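Local structure of peptide-binding protein (Photobacterium damsela subsp. piscicida, 6SQX) at residues Phe66-Asp71 against Ser140-Val145; Pro186-His191 against Leu200-Gly205; Asn61-Phe66 against Tyr79-Thr84. The protein is probably a secreted cysteine peptidase of the NlpC/P60 (C40) family that cleaves the peptidoglycan of potentially competing bacteria. One frame throughout, in Å; residues are numbered along the deposited sequence.

Interactions 1 and 2 meet in one antiparallel sheet, where strand 142-145 lies next to strand 186-192, and their centres are about 8 Å apart. Leu189 N and Cys141 O, 2.8 Å apart, probably join the two strands by a hydrogen bond. Lys202 of interaction 2 reaches the loop of interaction 1, its NZ standing 2.9 Å from Gln67 OE1. Interaction 3 lies about 12 Å from each of the other two, centre to centre. It shares Phe66 with interaction 1, and its Tyr64 and Tyr65 pack on Pro186 of interaction 2. The N-terminal 61-84 region thus leans on the SH3b1-type domain, while interaction 3 also borders the NlpC/P60 region.

Interaction 1: Phe66-Asp71 against Ser140-Val145; sequences FQWSDD and SCRGIV
Arg142 NH2 is held by two oxygens of the 66-71 loop. It forms a salt bridge with Asp70 OD1 at 2.9 Å, using the carboxylate's anti lone pair; the two flat groups are nearly coplanar, 14° apart. The same NH2 makes a weak bond to Ser69 O. Trp68 O sits over the centre of one guanidinium face, 3.0 Å from Arg142 CZ, too far out of the plane for a good hydrogen-bond angle, though its partial negative charge probably still suits the cation. Two waters also lie at the edge: one accepts from Arg142 NE and donates to Gln67 O and Ser69 O, the other bridges Arg142 NH1 and Asp70 OD1. The arginine chain, extended from CG to NE, spans strand to loop. The loop returns a bond to the strand: Trp68 NE1 donates to Gly143 O at 2.8 Å, with the oxygen almost in the indole plane, and the ring edge at CZ2 meets Ile144 CD1 at 4.1 Å. Ser69 OG accepts from Asp71 N in an ST turn. The loop follows helix 50-64 and lies against strand 142-145; Trp68 also packs on Pro186 of strand 186-192 and, with Arg142 and Ile144, on helix 220-226.

Interaction 2: Pro186-His191 against Leu200-Gly205; sequences PIMLIH and LIKGQG
Pro186 O and Gln204 N share a water past the last bridged pair, Met188 with Lys202. Next, Ile187 sets CD1 4.1 Å from Ile201 CD1, while its CG2 lies against Gly203 CA. Met188 and Lys202 form a hydrogen-bonded pair: Met188 N donates to Lys202 O at 3.0 Å and Lys202 N returns the bond to Met188 O at 3.1 Å. Their side chains run alongside each other in the same direction, Met188 with CG anti to the backbone N (chi1 179°), and Met188 SD comes to 3.8 Å from Lys202 NZ; that buried ammonium is held by Asn73 O, besides its link to Gln67. On the other face, Leu189 CD2 meets Ile201 CG2 at 3.8 Å in a non-hydrogen-bonded pair. Ile190 N bonds to Leu200 O at 2.9 Å; in one of the two conformers of this isoleucine, Ile190 CD1 lies near Lys202 CG. His191 O accepts from Leu200 N at 2.8 Å, and the imidazole of His191 is fixed by Met126 O and Asn133 N. Ile190 and His191 thus both face Leu200, a classic beta bulge in an antiparallel hairpin of the SH3b1-type domain.

Interaction 3: Asn61-Phe66 against Tyr79-Thr84; sequences NTQYYF and YVPNNT
A mixed apolar and polar contact joins the C-terminal end of helix 50-64 to the type II beta turn of Val80-Asn83, with Pro81 set between Gln63 and Phe66. Pro81 CB rests over one face of the Phe66 ring, displaced toward its rim, in a CH-pi contact 3.8 Å from the ring centroid and 19° off the normal. The closest ring atom is Phe66 CG, 3.6 Å from Pro81 CB. Phe66 extends CG anti to its own backbone nitrogen, which carries the ring to the proline. Farther round the ring, Asn82 ND2 approaches Phe66 CE1 to 3.5 Å with the amide plane almost perpendicular to the aromatic plane, at 89°.

Gln63 supplies the direct hydrogen bond between the segments. Its NE2 donates to Pro81 O at 3.0 Å along a nearly straight N-H line (165°), and the acceptor lies close to the amide plane. A bend at chi2 folds the side chain so that the amide also covers the pyrrolidine ring, with NE2 3.5 Å from Pro81 CD and OE1 against Pro81 CB. At the other end of this amide, a water lies within hydrogen-bonding distance of both Gln63 OE1, at 2.7 Å, and Asn82 OD1, and may bridge them. The nitrogen thus binds the turn directly, the oxygen at most through this water. Within the turn itself, Asn83 N bonds to Val80 O.

This turn lies in the loop between strands 76-78 and 87-89. Trp338 touches both Gln63 and Pro81, and helix 343-349 packs against Val80 and Asn83 through Tyr349.

Interaction 1: Phe66-Asp71 against Ser140-Val145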
# COMPACT_ATOMS: atom_id res chain seq x y z
N PHE A 66 -13.77 10.12 -2.45
CA PHE A 66 -15.03 9.43 -2.73
C PHE A 66 -15.86 9.27 -1.47
O PHE A 66 -17.10 9.35 -1.53
CB PHE A 66 -14.71 8.05 -3.30
CG PHE A 66 -15.92 7.25 -3.62
CD1 PHE A 66 -16.75 7.60 -4.68
CD2 PHE A 66 -16.23 6.12 -2.88
CE1 PHE A 66 -17.88 6.81 -4.98
CE2 PHE A 66 -17.34 5.32 -3.18
CZ PHE A 66 -18.17 5.70 -4.23
N GLN A 67 -15.24 9.04 -0.31
CA GLN A 67 -16.04 8.84 0.90
C GLN A 67 -16.74 10.11 1.36
O GLN A 67 -17.61 10.04 2.23
CB GLN A 67 -15.19 8.29 2.06
CG GLN A 67 -14.50 6.97 1.73
CD GLN A 67 -15.45 5.86 1.32
OE1 GLN A 67 -16.64 5.87 1.63
NE2 GLN A 67 -14.89 4.87 0.68
N TRP A 68 -16.34 11.27 0.84
CA TRP A 68 -17.00 12.53 1.16
C TRP A 68 -18.01 12.90 0.10
O TRP A 68 -18.63 13.96 0.19
CB TRP A 68 -15.97 13.65 1.34
CG TRP A 68 -15.16 13.58 2.58
CD1 TRP A 68 -15.24 12.63 3.58
CD2 TRP A 68 -14.09 14.46 2.95
NE1 TRP A 68 -14.30 12.91 4.57
CE2 TRP A 68 -13.59 14.02 4.20
CE3 TRP A 68 -13.52 15.59 2.36
CZ2 TRP A 68 -12.54 14.67 4.86
CZ3 TRP A 68 -12.49 16.25 3.03
CH2 TRP A 68 -12.00 15.77 4.25
N SER A 69 -18.24 12.01 -0.87
CA SER A 69 -19.10 12.32 -2.00
C SER A 69 -20.53 11.83 -1.77
O SER A 69 -20.80 10.97 -0.94
CB SER A 69 -18.55 11.72 -3.30
OG SER A 69 -18.89 10.36 -3.45
N ASP A 70 -21.44 12.41 -2.53
CA ASP A 70 -22.83 12.00 -2.39
C ASP A 70 -23.05 10.58 -2.88
O ASP A 70 -24.07 9.98 -2.54
CB ASP A 70 -23.75 12.97 -3.14
CG ASP A 70 -23.89 14.31 -2.44
OD1 ASP A 70 -23.44 14.42 -1.27
OD2 ASP A 70 -24.48 15.25 -3.05
N ASP A 71 -22.10 10.03 -3.67
CA ASP A 71 -22.22 8.70 -4.27
C ASP A 71 -21.97 7.57 -3.26
O ASP A 71 -22.45 6.45 -3.46
CB ASP A 71 -21.21 8.56 -5.42
CG ASP A 71 -21.49 9.51 -6.57
OD1 ASP A 71 -22.68 9.73 -6.90
OD2 ASP A 71 -20.51 10.04 -7.16
N SER A 140 -23.48 12.80 8.20
CA SER A 140 -22.68 12.94 9.41
C SER A 140 -21.63 11.84 9.59
O SER A 140 -20.76 11.99 10.45
CB SER A 140 -23.57 13.00 10.66
OG SER A 140 -24.33 11.80 10.84
N CYS A 141 -21.70 10.77 8.82
CA CYS A 141 -20.72 9.69 8.95
C CYS A 141 -19.48 9.93 8.11
O CYS A 141 -18.56 9.10 8.14
CB CYS A 141 -21.37 8.32 8.62
SG CYS A 141 -21.90 8.11 6.90
N ARG A 142 -19.42 11.01 7.34
CA ARG A 142 -18.15 11.39 6.73
C ARG A 142 -17.15 11.69 7.83
O ARG A 142 -17.49 12.25 8.87
CB ARG A 142 -18.34 12.63 5.87
CG ARG A 142 -19.24 12.35 4.65
CD ARG A 142 -19.56 13.58 3.80
NE ARG A 142 -20.34 13.16 2.65
CZ ARG A 142 -21.08 13.96 1.89
NH1 ARG A 142 -21.18 15.26 2.16
NH2 ARG A 142 -21.72 13.43 0.85
N GLY A 143 -15.89 11.29 7.58
CA GLY A 143 -14.89 11.44 8.61
C GLY A 143 -13.48 11.58 8.09
O GLY A 143 -13.24 11.72 6.88
N ILE A 144 -12.52 11.54 9.02
CA ILE A 144 -11.11 11.73 8.68
C ILE A 144 -10.27 10.96 9.69
O ILE A 144 -10.63 10.82 10.86
CB ILE A 144 -10.78 13.24 8.62
CG1 ILE A 144 -9.48 13.50 7.84
CG2 ILE A 144 -10.73 13.89 10.01
CD1 ILE A 144 -9.32 14.95 7.43
N VAL A 145 -9.11 10.46 9.22
CA VAL A 145 -8.13 9.84 10.11
C VAL A 145 -7.37 10.93 10.86
O VAL A 145 -6.85 11.86 10.23
CB VAL A 145 -7.17 8.94 9.30
CG1 VAL A 145 -6.07 8.34 10.21
CG2 VAL A 145 -7.96 7.81 8.61
O HOH W 1 -20.27 10.42 1.73
O HOH W 2 -23.01 16.68 0.41

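Interaction 2: Pro186-His191 against Leu200-Gly205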
# COMPACT_ATOMS: atom_id res chain seq x y z
N PRO A 186 -9.42 11.07 4.04
CA PRO A 186 -10.90 11.11 4.05
C PRO A 186 -11.48 9.69 4.13
O PRO A 186 -11.07 8.79 3.38
CB PRO A 186 -11.25 11.77 2.71
CG PRO A 186 -10.04 12.55 2.31
CD PRO A 186 -8.89 11.62 2.77
N ILE A 187 -12.42 9.49 5.05
CA ILE A 187 -13.01 8.17 5.27
C ILE A 187 -14.51 8.31 5.48
O ILE A 187 -15.06 9.41 5.58
CB ILE A 187 -12.37 7.43 6.48
CG1 ILE A 187 -12.55 8.31 7.74
CG2 ILE A 187 -10.89 7.13 6.19
CD1 ILE A 187 -12.08 7.70 9.02
N MET A 188 -15.17 7.17 5.57
CA MET A 188 -16.53 7.11 6.04
C MET A 188 -16.58 6.18 7.24
O MET A 188 -15.95 5.12 7.21
CB MET A 188 -17.41 6.52 4.95
CG MET A 188 -18.90 6.39 5.35
SD MET A 188 -20.02 5.90 4.02
CE MET A 188 -20.07 7.43 3.05
N LEU A 189 -17.31 6.60 8.28
CA LEU A 189 -17.50 5.82 9.49
C LEU A 189 -18.73 4.93 9.29
O LEU A 189 -19.80 5.42 8.89
CB LEU A 189 -17.70 6.75 10.69
CG LEU A 189 -16.61 7.83 10.88
CD1 LEU A 189 -16.89 8.55 12.19
CD2 LEU A 189 -15.17 7.31 10.81
N ILE A 190 -18.61 3.63 9.56
CA ILE A 190 -19.66 2.66 9.24
C ILE A 190 -20.35 2.13 10.49
O ILE A 190 -21.58 2.14 10.58
CB ILE A 190 -19.10 1.51 8.38
CG1 ILE A 190 -18.46 2.03 7.10
CG2 ILE A 190 -20.22 0.48 8.06
CD1 ILE A 190 -17.43 1.03 6.54
N HIS A 191 -19.58 1.63 11.45
CA HIS A 191 -20.14 0.81 12.52
C HIS A 191 -19.16 0.82 13.68
O HIS A 191 -17.95 0.84 13.46
CB HIS A 191 -20.32 -0.61 11.97
CG HIS A 191 -21.10 -1.53 12.87
ND1 HIS A 191 -22.47 -1.47 12.98
CD2 HIS A 191 -20.70 -2.54 13.69
CE1 HIS A 191 -22.88 -2.39 13.84
NE2 HIS A 191 -21.83 -3.06 14.27
N LEU A 200 -15.40 0.54 12.38
CA LEU A 200 -15.26 0.02 11.03
C LEU A 200 -15.37 1.20 10.08
O LEU A 200 -16.33 1.99 10.18
CB LEU A 200 -16.42 -0.95 10.76
CG LEU A 200 -16.44 -1.59 9.35
CD1 LEU A 200 -15.14 -2.37 8.95
CD2 LEU A 200 -17.70 -2.46 9.16
N ILE A 201 -14.37 1.39 9.21
CA ILE A 201 -14.28 2.54 8.31
C ILE A 201 -13.95 2.07 6.90
O ILE A 201 -13.55 0.92 6.68
CB ILE A 201 -13.18 3.53 8.78
CG1 ILE A 201 -11.75 2.92 8.66
CG2 ILE A 201 -13.46 3.93 10.23
CD1 ILE A 201 -10.64 3.91 8.79
N LYS A 202 -14.09 2.98 5.95
CA LYS A 202 -13.53 2.73 4.62
C LYS A 202 -12.94 4.01 4.07
O LYS A 202 -13.45 5.10 4.34
CB LYS A 202 -14.58 2.13 3.66
CG LYS A 202 -15.91 2.92 3.56
CD LYS A 202 -16.91 2.04 2.81
CE LYS A 202 -18.27 2.71 2.66
NZ LYS A 202 -18.38 3.62 1.46
N GLY A 203 -11.87 3.87 3.30
CA GLY A 203 -11.24 5.01 2.66
C GLY A 203 -9.98 4.56 1.95
O GLY A 203 -9.42 3.50 2.26
N GLN A 204 -9.56 5.36 0.96
CA GLN A 204 -8.36 5.03 0.18
C GLN A 204 -8.42 3.62 -0.44
O GLN A 204 -7.39 3.03 -0.78
CB GLN A 204 -7.08 5.26 1.00
CG GLN A 204 -6.48 6.66 0.85
CD GLN A 204 -5.88 6.87 -0.52
OE1 GLN A 204 -6.54 6.61 -1.53
NE2 GLN A 204 -4.61 7.28 -0.58
N GLY A 205 -9.62 3.09 -0.69
CA GLY A 205 -9.70 1.76 -1.28
C GLY A 205 -9.53 0.62 -0.30
O GLY A 205 -9.28 -0.53 -0.70
O HOH W 3 -9.76 8.25 0.99

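Interaction 3: Asn61-Phe66 against Tyr79-Thr84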
# COMPACT_ATOMS: atom_id res chain seq x y z
N ASN A 61 -8.31 12.92 -7.23
CA ASN A 61 -9.23 13.63 -6.34
C ASN A 61 -10.59 12.94 -6.27
O ASN A 61 -11.18 12.82 -5.19
CB ASN A 61 -9.34 15.10 -6.75
CG ASN A 61 -8.14 15.94 -6.25
OD1 ASN A 61 -7.40 15.51 -5.34
ND2 ASN A 61 -7.97 17.14 -6.81
N THR A 62 -11.08 12.40 -7.40
CA THR A 62 -12.35 11.69 -7.36
C THR A 62 -12.28 10.47 -6.47
O THR A 62 -13.16 10.24 -5.64
CB THR A 62 -12.78 11.29 -8.77
OG1 THR A 62 -12.98 12.48 -9.55
CG2 THR A 62 -14.10 10.48 -8.72
N GLN A 63 -11.19 9.69 -6.59
CA GLN A 63 -11.11 8.46 -5.83
C GLN A 63 -10.80 8.74 -4.37
O GLN A 63 -11.35 8.08 -3.46
CB GLN A 63 -10.02 7.53 -6.39
CG GLN A 63 -10.19 7.18 -7.90
CD GLN A 63 -11.56 6.58 -8.24
OE1 GLN A 63 -12.57 7.27 -8.20
NE2 GLN A 63 -11.59 5.28 -8.57
N TYR A 64 -9.89 9.69 -4.13
CA TYR A 64 -9.41 9.96 -2.78
C TYR A 64 -10.50 10.58 -1.91
O TYR A 64 -10.60 10.26 -0.71
CB TYR A 64 -8.22 10.92 -2.85
CG TYR A 64 -7.52 11.19 -1.55
CD1 TYR A 64 -6.73 10.21 -0.95
CD2 TYR A 64 -7.57 12.45 -0.96
CE1 TYR A 64 -6.01 10.48 0.23
CE2 TYR A 64 -6.88 12.71 0.21
CZ TYR A 64 -6.13 11.71 0.80
OH TYR A 64 -5.39 11.96 1.95
N TYR A 65 -11.35 11.43 -2.49
CA TYR A 65 -12.45 12.07 -1.76
C TYR A 65 -13.78 11.35 -1.93
O TYR A 65 -14.81 11.89 -1.51
CB TYR A 65 -12.59 13.55 -2.17
CG TYR A 65 -11.38 14.37 -1.75
CD1 TYR A 65 -11.17 14.71 -0.41
CD2 TYR A 65 -10.44 14.80 -2.69
CE1 TYR A 65 -10.05 15.47 -0.02
CE2 TYR A 65 -9.33 15.53 -2.30
CZ TYR A 65 -9.15 15.87 -0.97
OH TYR A 65 -8.02 16.63 -0.60
N PHE A 66 -13.77 10.12 -2.45
CA PHE A 66 -15.03 9.43 -2.73
C PHE A 66 -15.86 9.27 -1.47
O PHE A 66 -17.10 9.35 -1.53
CB PHE A 66 -14.71 8.05 -3.30
CG PHE A 66 -15.92 7.25 -3.62
CD1 PHE A 66 -16.75 7.60 -4.68
CD2 PHE A 66 -16.23 6.12 -2.88
CE1 PHE A 66 -17.88 6.81 -4.98
CE2 PHE A 66 -17.34 5.32 -3.18
CZ PHE A 66 -18.17 5.70 -4.23
N TYR A 79 -13.31 -1.58 -4.14
CA TYR A 79 -11.84 -1.49 -4.21
C TYR A 79 -11.41 -0.38 -5.15
O TYR A 79 -10.31 0.18 -4.97
CB TYR A 79 -11.23 -2.82 -4.67
CG TYR A 79 -11.41 -3.89 -3.65
CD1 TYR A 79 -10.65 -3.90 -2.48
CD2 TYR A 79 -12.35 -4.91 -3.84
CE1 TYR A 79 -10.84 -4.87 -1.51
CE2 TYR A 79 -12.53 -5.91 -2.87
CZ TYR A 79 -11.75 -5.89 -1.71
OH TYR A 79 -11.92 -6.83 -0.72
N VAL A 80 -12.19 -0.07 -6.18
CA VAL A 80 -11.92 1.03 -7.10
C VAL A 80 -13.20 1.86 -7.16
O VAL A 80 -14.19 1.42 -7.78
CB VAL A 80 -11.51 0.49 -8.48
CG1 VAL A 80 -11.33 1.65 -9.50
CG2 VAL A 80 -10.24 -0.37 -8.34
N PRO A 81 -13.28 3.01 -6.49
CA PRO A 81 -14.54 3.78 -6.45
C PRO A 81 -15.11 3.97 -7.84
O PRO A 81 -14.39 4.22 -8.81
CB PRO A 81 -14.10 5.12 -5.82
CG PRO A 81 -13.02 4.72 -4.90
CD PRO A 81 -12.24 3.59 -5.62
N ASN A 82 -16.42 3.78 -7.94
CA ASN A 82 -17.23 3.96 -9.15
C ASN A 82 -17.03 2.87 -10.19
O ASN A 82 -17.73 2.91 -11.22
CB ASN A 82 -17.05 5.33 -9.82
CG ASN A 82 -17.51 6.47 -8.94
OD1 ASN A 82 -16.80 7.50 -8.78
ND2 ASN A 82 -18.70 6.32 -8.37
N ASN A 83 -16.18 1.88 -9.96
CA ASN A 83 -16.08 0.76 -10.88
C ASN A 83 -16.87 -0.39 -10.25
O ASN A 83 -16.43 -1.01 -9.29
CB ASN A 83 -14.62 0.37 -11.14
CG ASN A 83 -14.53 -0.72 -12.19
OD1 ASN A 83 -15.41 -1.57 -12.26
ND2 ASN A 83 -13.50 -0.69 -13.03
N THR A 84 -18.07 -0.67 -10.80
CA THR A 84 -18.92 -1.70 -10.18
C THR A 84 -18.38 -3.12 -10.33
O THR A 84 -18.90 -4.01 -9.66
CB THR A 84 -20.35 -1.64 -10.72
OG1 THR A 84 -20.33 -1.87 -12.14
CG2 THR A 84 -20.95 -0.28 -10.39
O HOH W 4 -14.27 7.25 -10.32